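PDB 4LG3: DUF4875 domain-containing protein from Desulfovibrio piger, which is of unknown function, belonging to a family of uncharacterised domains placed in a clan of CamS-like proteins. Local coordinates for residues A[8-16]-A[27-35]; A[46-57]-A[118-128]. All blocks are in the same frame, centred on the assembly; numbering follows the deposited sequence.

Contact 1. Residues A[8-16]-A[27-35]; sequences QFFAPTKES and YNVRIVLVE
Y27 and E15 meet because their first torsions lean in complementary directions: CG of Y27 stands anti to the backbone N (chi1 -156°), while E15 turns CG beside its own N and then runs straight out to the carboxylate. The phenol OH donates to E15 OE1 over 2.6 Å, the acceptor lying in the plane of the ring at its edge and being met on its anti side; carboxylate and ring planes stand 63° apart. Next to this pair E15 CG lies alongside V29, 3.8 Å from CG1. Further along, F10 has CG between its backbone N and carbonyl carbon (chi1 70°), which lays the ring against I31: I31 CG2 reaches F10 CD1 at 3.7 Å, and I31 CD1 makes an off-centre CH-pi contact with the F10 ring. V34 touches A11 CB through CG1 and F9 CB through CG2.

The backbones pair as an antiparallel ladder interrupted by a classic beta bulge, in which T13 and K14 both face R30. R30 O takes a nearly straight bond from T13 N (2.8 Å) and a weak one from K14 N, and R30 N returns to K14 O at 2.9 Å. The chain turns a corner at T13, where the register shifts by one. Beyond it, S16 and N28 exchange two backbone bonds; one water joins S16 OG to N28 O and a second joins it to N28 ND2, while N28 OD1 accepts from R26.

The two segments belong to a beta hairpin on a mixed sheet. Strand 75-81 pairs in parallel with 26-36, and R30 forms a salt bridge there with D81. Helix 53-71 packs against F10 and P12, its Y67 bonding to E15 OE2.

Contact 2. Residues A[46-57]-A[118-128]; sequences RDSSTVSKRQLA and ATPRGLTAQEL. With SO4 (sulfate ion), chain E.
Backbone-directed hydrogen bonds join S48 and L123 in both directions. S48 N donates to L123 O at 2.8 Å, and L123 N donates to S48 OG at 3.0 Å; the hydroxyl is placed for this by a chi1 of 49°, between the backbone N and the carbonyl carbon. D47 divides its carboxylate: OD1 accepts from S49 N within the same loop, closing an Asx turn, whereas OD2 receives A125 N across the contact at 3.0 Å, from well above the carboxylate plane. Beside them G122 CA comes within 3.0 Å of S48 O, a close backbone approach. A water bridges K53 N and P120 O.

The salt bridge of the contact lies within 118-128. R121 grips E127 end-on, NH1 to OE1 and NH2 to OE2, both oxygens using syn lone pairs close to the guanidinium plane. E127 OE1 also accepts T124 N on its anti side, and T124 OG1 accepts from E127 N, a capping box at the start of helix 125-137. S52 and Q55 make the equivalent box on helix 53-71. R46 NH2 and K38 N bond to a sulfate probably from the crystallisation liquor.

Apolar pairs are few: K53 CG lies 3.7 Å from A118 CB along its extended chain, whose NZ goes on to a salt bridge with E175, and L56 CB is 4.4 Å from A118 CB. S49 CB meets T124 CG2 at 3.6 Å. Methyl-to-oxygen contacts run from L56 CD1 to T119 OG1 (3.2 Å) and from L128 CD1 to R46 O (3.3 Å).

Two capped helix starts are thus tied through polar loops rather than through interlocking side chains. The amino-terminal end of helix 125-137, presented to D47 by A125 N, would probably favour the negative charge of that carboxylate.

Overall arrangement
Contact 1 belongs to the sheet: antiparallel strand pairing broken by a bulge, with apolar side chains such as V29 and I31 buried while T13 and K14 at the bulge are exposed. Contact 2, also partly buried, joins the loops leading into helices 53-71 and 125-137, and is held by a few backbone and side-chain-to-backbone bonds, between helix starts that are each capped within their own segment. The centres of contact 1 and contact 2 lie about 15 Å apart, yet the two touch. E35 OE2 probably accepts from R46 N, Q8 packs on V51 and Q55, and L33 meets S48. Helix 53-71 is common to both, its start belonging to contact 2 and its later turns packing on the hairpin of contact 1.

Contact 1. Residues A[8-16]-A[27-35]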
loop_
_atom_site.group_PDB
_atom_site.type_symbol
_atom_site.label_atom_id
_atom_site.label_comp_id
_atom_site.label_asym_id
_atom_site.label_seq_id
_atom_site.Cartn_x
_atom_site.Cartn_y
_atom_site.Cartn_z
ATOM N N GLN A 8 11.317 -4.951 3.433
ATOM C CA GLN A 8 10.926 -6.118 2.644
ATOM C C GLN A 8 11.151 -5.862 1.165
ATOM O O GLN A 8 11.259 -4.707 0.775
ATOM C CB GLN A 8 9.454 -6.445 2.889
ATOM C CG GLN A 8 9.106 -6.627 4.357
ATOM C CD GLN A 8 9.861 -7.777 4.950
ATOM O OE1 GLN A 8 9.602 -8.947 4.637
ATOM N NE2 GLN A 8 10.869 -7.461 5.761
ATOM N N PHE A 9 11.249 -6.932 0.346
ATOM C CA PHE A 9 11.377 -6.780 -1.099
ATOM C C PHE A 9 10.119 -6.165 -1.681
ATOM O O PHE A 9 8.999 -6.541 -1.329
ATOM C CB PHE A 9 11.685 -8.090 -1.794
ATOM C CG PHE A 9 13.017 -8.664 -1.397
ATOM C CD1 PHE A 9 14.160 -7.869 -1.382
ATOM C CD2 PHE A 9 13.129 -10.000 -1.022
ATOM C CE1 PHE A 9 15.395 -8.400 -1.007
ATOM C CE2 PHE A 9 14.367 -10.536 -0.666
ATOM C CZ PHE A 9 15.496 -9.734 -0.674
ATOM N N PHE A 10 10.320 -5.167 -2.529
ATOM C CA PHE A 10 9.203 -4.486 -3.146
ATOM C C PHE A 10 9.479 -4.255 -4.620
ATOM O O PHE A 10 10.600 -4.407 -5.092
ATOM C CB PHE A 10 8.880 -3.154 -2.415
ATOM C CG PHE A 10 9.918 -2.059 -2.587
ATOM C CD1 PHE A 10 9.915 -1.244 -3.719
ATOM C CD2 PHE A 10 10.880 -1.834 -1.611
ATOM C CE1 PHE A 10 10.901 -0.278 -3.901
ATOM C CE2 PHE A 10 11.839 -0.842 -1.776
ATOM C CZ PHE A 10 11.851 -0.075 -2.920
ATOM N N ALA A 11 8.432 -3.900 -5.341
ATOM C CA ALA A 11 8.490 -3.520 -6.746
ATOM C C ALA A 11 7.496 -2.385 -6.961
ATOM O O ALA A 11 6.391 -2.432 -6.417
ATOM C CB ALA A 11 8.166 -4.700 -7.636
ATOM N N PRO A 12 7.869 -1.321 -7.687
ATOM C CA PRO A 12 6.875 -0.255 -7.949
ATOM C C PRO A 12 5.784 -0.730 -8.931
ATOM O O PRO A 12 6.053 -1.581 -9.791
ATOM C CB PRO A 12 7.723 0.860 -8.576
ATOM C CG PRO A 12 8.854 0.129 -9.267
ATOM C CD PRO A 12 9.141 -1.087 -8.417
ATOM N N THR A 13 4.567 -0.174 -8.807
ATOM C CA THR A 13 3.450 -0.472 -9.715
ATOM C C THR A 13 3.029 0.806 -10.421
ATOM O O THR A 13 2.279 0.764 -11.403
ATOM C CB THR A 13 2.238 -1.085 -8.961
ATOM O OG1 THR A 13 1.802 -0.168 -7.972
ATOM C CG2 THR A 13 2.538 -2.433 -8.339
ATOM N N LYS A 14 3.467 1.944 -9.870
ATOM C CA LYS A 14 3.130 3.270 -10.362
ATOM C C LYS A 14 4.133 4.286 -9.838
ATOM O O LYS A 14 4.471 4.258 -8.660
ATOM C CB LYS A 14 1.688 3.668 -9.934
ATOM C CG LYS A 14 1.151 4.874 -10.676
ATOM C CD LYS A 14 -0.243 5.208 -10.236
ATOM C CE LYS A 14 -0.788 6.382 -11.002
ATOM N NZ LYS A 14 -2.256 6.466 -10.809
ATOM N N GLU A 15 4.555 5.210 -10.723
ATOM C CA GLU A 15 5.517 6.290 -10.454
ATOM C C GLU A 15 5.120 7.523 -11.229
ATOM O O GLU A 15 4.873 7.432 -12.438
ATOM C CB GLU A 15 6.930 5.877 -10.886
ATOM C CG GLU A 15 7.618 4.857 -10.004
ATOM C CD GLU A 15 9.015 4.508 -10.482
ATOM O OE1 GLU A 15 9.598 5.296 -11.258
ATOM O OE2 GLU A 15 9.533 3.444 -10.077
ATOM N N SER A 16 5.036 8.678 -10.567
ATOM C CA SER A 16 4.699 9.905 -11.310
ATOM C C SER A 16 5.205 11.149 -10.608
ATOM O O SER A 16 5.083 11.264 -9.392
ATOM C CB SER A 16 3.191 10.030 -11.573
ATOM O OG SER A 16 2.415 9.786 -10.417
ATOM N N TYR A 27 7.752 13.250 -6.018
ATOM C CA TYR A 27 7.684 11.996 -6.752
ATOM C C TYR A 27 6.798 11.065 -5.983
ATOM O O TYR A 27 7.070 10.771 -4.820
ATOM C CB TYR A 27 9.068 11.428 -6.998
ATOM C CG TYR A 27 9.142 10.499 -8.189
ATOM C CD1 TYR A 27 9.114 10.995 -9.492
ATOM C CD2 TYR A 27 9.314 9.134 -8.021
ATOM C CE1 TYR A 27 9.208 10.141 -10.594
ATOM C CE2 TYR A 27 9.417 8.277 -9.110
ATOM C CZ TYR A 27 9.378 8.785 -10.397
ATOM O OH TYR A 27 9.517 7.928 -11.469
ATOM N N ASN A 28 5.675 10.665 -6.592
ATOM C CA ASN A 28 4.696 9.786 -5.932
ATOM C C ASN A 28 4.836 8.397 -6.477
ATOM O O ASN A 28 4.881 8.201 -7.700
ATOM C CB ASN A 28 3.270 10.303 -6.081
ATOM C CG ASN A 28 3.107 11.723 -5.610
ATOM O OD1 ASN A 28 3.395 12.051 -4.468
ATOM N ND2 ASN A 28 2.671 12.600 -6.499
ATOM N N VAL A 29 4.969 7.420 -5.559
ATOM C CA VAL A 29 5.188 6.027 -5.945
ATOM C C VAL A 29 4.276 5.087 -5.172
ATOM O O VAL A 29 4.130 5.206 -3.953
ATOM C CB VAL A 29 6.701 5.618 -5.750
ATOM C CG1 VAL A 29 6.961 4.210 -6.281
ATOM C CG2 VAL A 29 7.650 6.613 -6.415
ATOM N N ARG A 30 3.726 4.098 -5.892
ATOM C CA ARG A 30 2.954 2.976 -5.332
ATOM C C ARG A 30 3.808 1.748 -5.465
ATOM O O ARG A 30 4.346 1.481 -6.546
ATOM C CB ARG A 30 1.613 2.783 -6.027
ATOM C CG ARG A 30 0.706 4.006 -6.006
ATOM C CD ARG A 30 -0.717 3.585 -6.311
ATOM N NE ARG A 30 -1.383 3.032 -5.123
ATOM C CZ ARG A 30 -2.233 3.708 -4.357
ATOM N NH1 ARG A 30 -2.561 4.957 -4.659
ATOM N NH2 ARG A 30 -2.793 3.127 -3.307
ATOM N N ILE A 31 3.982 1.015 -4.363
ATOM C CA ILE A 31 4.803 -0.186 -4.355
ATOM C C ILE A 31 3.971 -1.353 -3.849
ATOM O O ILE A 31 2.907 -1.150 -3.254
ATOM C CB ILE A 31 6.133 0.011 -3.539
ATOM C CG1 ILE A 31 5.883 0.323 -2.059
ATOM C CG2 ILE A 31 7.083 1.047 -4.224
ATOM C CD1 ILE A 31 7.093 0.079 -1.114
ATOM N N VAL A 32 4.449 -2.581 -4.108
ATOM C CA VAL A 32 3.853 -3.830 -3.607
ATOM C C VAL A 32 4.988 -4.718 -3.088
ATOM O O VAL A 32 6.124 -4.612 -3.576
ATOM C CB VAL A 32 2.959 -4.623 -4.627
ATOM C CG1 VAL A 32 1.676 -3.879 -4.970
ATOM C CG2 VAL A 32 3.734 -5.023 -5.889
ATOM N N LEU A 33 4.655 -5.641 -2.158
ATOM C CA LEU A 33 5.592 -6.629 -1.658
ATOM C C LEU A 33 5.721 -7.746 -2.661
ATOM O O LEU A 33 4.706 -8.211 -3.198
ATOM C CB LEU A 33 5.163 -7.199 -0.306
ATOM C CG LEU A 33 5.096 -6.250 0.871
ATOM C CD1 LEU A 33 4.689 -7.008 2.112
ATOM C CD2 LEU A 33 6.419 -5.473 1.070
ATOM N N VAL A 34 6.957 -8.190 -2.911
ATOM C CA VAL A 34 7.215 -9.284 -3.851
ATOM C C VAL A 34 8.033 -10.398 -3.207
ATOM O O VAL A 34 8.650 -10.220 -2.150
ATOM C CB VAL A 34 7.890 -8.817 -5.171
ATOM C CG1 VAL A 34 6.994 -7.836 -5.928
ATOM C CG2 VAL A 34 9.282 -8.232 -4.921
ATOM N N GLU A 35 8.037 -11.557 -3.866
ATOM C CA GLU A 35 8.878 -12.693 -3.466
ATOM C C GLU A 35 9.289 -13.467 -4.696
ATOM O O GLU A 35 8.671 -13.305 -5.739
ATOM C CB GLU A 35 8.162 -13.603 -2.444
ATOM C CG GLU A 35 6.961 -14.347 -2.996
ATOM C CD GLU A 35 6.229 -15.181 -1.970
ATOM O OE1 GLU A 35 6.896 -15.911 -1.205
ATOM O OE2 GLU A 35 4.981 -15.107 -1.934
HETATM O O HOH W 1 8.133 -8.929 0.342
HETATM O O HOH W 2 2.104 7.549 -8.834
HETATM O O HOH W 3 1.590 12.253 -9.054
#

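Contact 2. Residues A[46-57]-A[118-128]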
loop_
_atom_site.group_PDB
_atom_site.type_symbol
_atom_site.label_atom_id
_atom_site.label_comp_id
_atom_site.label_asym_id
_atom_site.label_seq_id
_atom_site.Cartn_x
_atom_site.Cartn_y
_atom_site.Cartn_z
ATOM N N ARG A 46 2.500 -13.789 -1.821
ATOM C CA ARG A 46 1.342 -14.656 -1.639
ATOM C C ARG A 46 0.655 -14.447 -0.286
ATOM O O ARG A 46 -0.565 -14.482 -0.228
ATOM C CB ARG A 46 1.747 -16.128 -1.831
ATOM C CG ARG A 46 2.179 -16.451 -3.259
ATOM C CD ARG A 46 2.232 -17.935 -3.519
ATOM N NE ARG A 46 3.605 -18.406 -3.680
ATOM C CZ ARG A 46 4.081 -18.998 -4.777
ATOM N NH1 ARG A 46 3.299 -19.184 -5.837
ATOM N NH2 ARG A 46 5.343 -19.397 -4.828
ATOM N N ASP A 47 1.434 -14.241 0.788
ATOM C CA ASP A 47 0.923 -14.048 2.143
ATOM C C ASP A 47 1.863 -13.129 2.924
ATOM O O ASP A 47 3.021 -13.462 3.092
ATOM C CB ASP A 47 0.768 -15.421 2.847
ATOM C CG ASP A 47 -0.108 -15.448 4.098
ATOM O OD1 ASP A 47 0.164 -14.665 5.034
ATOM O OD2 ASP A 47 -1.030 -16.302 4.165
ATOM N N SER A 48 1.373 -11.981 3.386
ATOM C CA SER A 48 2.170 -11.031 4.177
ATOM C C SER A 48 1.660 -10.930 5.656
ATOM O O SER A 48 2.074 -10.025 6.394
ATOM C CB SER A 48 2.187 -9.647 3.514
ATOM O OG SER A 48 0.905 -9.166 3.146
ATOM N N SER A 49 0.845 -11.898 6.113
ATOM C CA SER A 49 0.277 -11.831 7.472
ATOM C C SER A 49 1.327 -11.983 8.590
ATOM O O SER A 49 1.048 -11.608 9.743
ATOM C CB SER A 49 -0.843 -12.845 7.658
ATOM O OG SER A 49 -0.367 -14.144 7.362
ATOM N N THR A 50 2.537 -12.462 8.238
ATOM C CA THR A 50 3.653 -12.626 9.185
ATOM C C THR A 50 4.633 -11.449 9.108
ATOM O O THR A 50 5.599 -11.425 9.858
ATOM C CB THR A 50 4.380 -13.940 8.957
ATOM O OG1 THR A 50 4.866 -13.968 7.609
ATOM C CG2 THR A 50 3.505 -15.136 9.261
ATOM N N VAL A 51 4.373 -10.478 8.219
ATOM C CA VAL A 51 5.166 -9.259 8.071
ATOM C C VAL A 51 4.696 -8.287 9.173
ATOM O O VAL A 51 3.506 -7.989 9.260
ATOM C CB VAL A 51 5.080 -8.643 6.643
ATOM C CG1 VAL A 51 5.969 -7.419 6.518
ATOM C CG2 VAL A 51 5.461 -9.671 5.583
ATOM N N SER A 52 5.623 -7.869 10.061
ATOM C CA SER A 52 5.312 -6.948 11.146
ATOM C C SER A 52 5.053 -5.511 10.641
ATOM O O SER A 52 5.413 -5.157 9.513
ATOM C CB SER A 52 6.438 -6.935 12.164
ATOM O OG SER A 52 7.612 -6.392 11.594
ATOM N N LYS A 53 4.443 -4.688 11.507
ATOM C CA LYS A 53 4.177 -3.274 11.280
ATOM C C LYS A 53 5.511 -2.559 11.033
ATOM O O LYS A 53 5.608 -1.701 10.144
ATOM C CB LYS A 53 3.467 -2.680 12.519
ATOM C CG LYS A 53 3.021 -1.247 12.331
ATOM C CD LYS A 53 2.423 -0.661 13.579
ATOM C CE LYS A 53 2.075 0.791 13.352
ATOM N NZ LYS A 53 1.411 1.390 14.533
ATOM N N ARG A 54 6.535 -2.939 11.824
ATOM C CA ARG A 54 7.878 -2.391 11.752
ATOM C C ARG A 54 8.497 -2.687 10.377
ATOM O O ARG A 54 9.098 -1.800 9.781
ATOM C CB ARG A 54 8.729 -2.941 12.907
ATOM C CG ARG A 54 10.109 -2.315 13.060
ATOM C CD ARG A 54 10.075 -0.908 13.615
ATOM N NE ARG A 54 11.406 -0.347 13.854
ATOM C CZ ARG A 54 12.132 0.295 12.940
ATOM N NH1 ARG A 54 11.679 0.432 11.693
ATOM N NH2 ARG A 54 13.321 0.792 13.262
ATOM N N GLN A 55 8.292 -3.890 9.843
ATOM C CA GLN A 55 8.805 -4.281 8.532
ATOM C C GLN A 55 8.089 -3.529 7.404
ATOM O O GLN A 55 8.737 -3.126 6.445
ATOM C CB GLN A 55 8.669 -5.783 8.350
ATOM C CG GLN A 55 9.752 -6.551 9.096
ATOM C CD GLN A 55 9.504 -8.031 9.130
ATOM O OE1 GLN A 55 8.379 -8.505 8.972
ATOM N NE2 GLN A 55 10.553 -8.802 9.353
ATOM N N LEU A 56 6.767 -3.305 7.543
ATOM C CA LEU A 56 5.975 -2.556 6.574
ATOM C C LEU A 56 6.446 -1.100 6.525
ATOM O O LEU A 56 6.621 -0.548 5.442
ATOM C CB LEU A 56 4.457 -2.640 6.892
ATOM C CG LEU A 56 3.794 -4.050 6.817
ATOM C CD1 LEU A 56 2.373 -3.992 7.314
ATOM C CD2 LEU A 56 3.842 -4.620 5.407
ATOM N N ALA A 57 6.686 -0.493 7.698
ATOM C CA ALA A 57 7.209 0.872 7.843
ATOM C C ALA A 57 8.624 0.980 7.248
ATOM O O ALA A 57 8.876 1.879 6.455
ATOM C CB ALA A 57 7.219 1.280 9.310
ATOM N N ALA A 118 1.146 2.497 8.938
ATOM C CA ALA A 118 1.409 1.082 8.709
ATOM C C ALA A 118 0.332 0.267 9.397
ATOM O O ALA A 118 -0.130 0.646 10.477
ATOM C CB ALA A 118 2.799 0.684 9.202
ATOM N N THR A 119 -0.119 -0.805 8.744
ATOM C CA THR A 119 -1.121 -1.710 9.311
ATOM C C THR A 119 -0.409 -2.577 10.379
ATOM O O THR A 119 0.804 -2.797 10.266
ATOM C CB THR A 119 -1.777 -2.559 8.202
ATOM O OG1 THR A 119 -0.764 -3.168 7.413
ATOM C CG2 THR A 119 -2.720 -1.779 7.322
ATOM N N PRO A 120 -1.109 -3.130 11.396
ATOM C CA PRO A 120 -0.387 -3.955 12.404
ATOM C C PRO A 120 0.256 -5.226 11.830
ATOM O O PRO A 120 1.124 -5.802 12.472
ATOM C CB PRO A 120 -1.458 -4.291 13.445
ATOM C CG PRO A 120 -2.773 -3.987 12.799
ATOM C CD PRO A 120 -2.539 -2.959 11.738
ATOM N N ARG A 121 -0.151 -5.642 10.619
ATOM C CA ARG A 121 0.329 -6.830 9.872
ATOM C C ARG A 121 -0.062 -6.740 8.408
ATOM O O ARG A 121 -0.916 -5.919 8.058
ATOM C CB ARG A 121 -0.278 -8.120 10.463
ATOM C CG ARG A 121 -1.815 -8.156 10.449
ATOM C CD ARG A 121 -2.350 -9.568 10.587
ATOM N NE ARG A 121 -3.814 -9.624 10.603
ATOM C CZ ARG A 121 -4.575 -9.922 9.552
ATOM N NH1 ARG A 121 -4.023 -10.188 8.376
ATOM N NH2 ARG A 121 -5.890 -9.971 9.674
ATOM N N GLY A 122 0.496 -7.629 7.586
ATOM C CA GLY A 122 0.093 -7.773 6.190
ATOM C C GLY A 122 -1.120 -8.685 6.093
ATOM O O GLY A 122 -1.730 -9.010 7.112
ATOM N N LEU A 123 -1.473 -9.148 4.894
ATOM C CA LEU A 123 -2.693 -9.956 4.744
ATOM C C LEU A 123 -2.419 -11.413 4.390
ATOM O O LEU A 123 -1.384 -11.740 3.808
ATOM C CB LEU A 123 -3.634 -9.329 3.674
ATOM C CG LEU A 123 -3.925 -7.791 3.731
ATOM C CD1 LEU A 123 -4.983 -7.409 2.732
ATOM C CD2 LEU A 123 -4.381 -7.326 5.127
ATOM N N THR A 124 -3.366 -12.294 4.742
ATOM C CA THR A 124 -3.278 -13.728 4.443
ATOM C C THR A 124 -3.599 -13.941 2.968
ATOM O O THR A 124 -4.238 -13.088 2.346
ATOM C CB THR A 124 -4.234 -14.556 5.336
ATOM O OG1 THR A 124 -5.584 -14.234 5.020
ATOM C CG2 THR A 124 -4.005 -14.350 6.811
ATOM N N ALA A 125 -3.220 -15.092 2.422
ATOM C CA ALA A 125 -3.541 -15.445 1.032
ATOM C C ALA A 125 -5.054 -15.370 0.800
ATOM O O ALA A 125 -5.489 -14.895 -0.248
ATOM C CB ALA A 125 -3.028 -16.839 0.714
ATOM N N GLN A 126 -5.853 -15.810 1.804
ATOM C CA GLN A 126 -7.317 -15.788 1.726
ATOM C C GLN A 126 -7.854 -14.353 1.696
ATOM O O GLN A 126 -8.742 -14.053 0.900
ATOM C CB GLN A 126 -7.940 -16.565 2.872
ATOM C CG GLN A 126 -9.348 -17.006 2.543
ATOM C CD GLN A 126 -10.087 -17.469 3.748
ATOM O OE1 GLN A 126 -10.332 -16.707 4.686
ATOM N NE2 GLN A 126 -10.509 -18.712 3.712
ATOM N N GLU A 127 -7.288 -13.470 2.541
ATOM C CA GLU A 127 -7.662 -12.049 2.597
ATOM C C GLU A 127 -7.357 -11.362 1.256
ATOM O O GLU A 127 -8.170 -10.582 0.759
ATOM C CB GLU A 127 -6.946 -11.347 3.749
ATOM C CG GLU A 127 -7.602 -11.583 5.106
ATOM C CD GLU A 127 -6.782 -11.187 6.323
ATOM O OE1 GLU A 127 -5.539 -11.082 6.220
ATOM O OE2 GLU A 127 -7.383 -11.053 7.409
ATOM N N LEU A 128 -6.224 -11.706 0.658
ATOM C CA LEU A 128 -5.768 -11.179 -0.626
ATOM C C LEU A 128 -6.635 -11.670 -1.781
ATOM O O LEU A 128 -6.935 -10.894 -2.690
ATOM C CB LEU A 128 -4.293 -11.551 -0.854
ATOM C CG LEU A 128 -3.258 -10.820 0.023
ATOM C CD1 LEU A 128 -1.915 -11.485 -0.087
ATOM C CD2 LEU A 128 -3.162 -9.354 -0.327
HETATM S S SO4 E . 7.882 -21.024 -3.921
HETATM O O1 SO4 E . 9.335 -21.195 -4.013
HETATM O O2 SO4 E . 7.232 -21.339 -5.206
HETATM O O3 SO4 E . 7.348 -21.925 -2.892
HETATM O O4 SO4 E . 7.625 -19.628 -3.554
HETATM O O HOH W 4 3.491 -6.066 14.039
#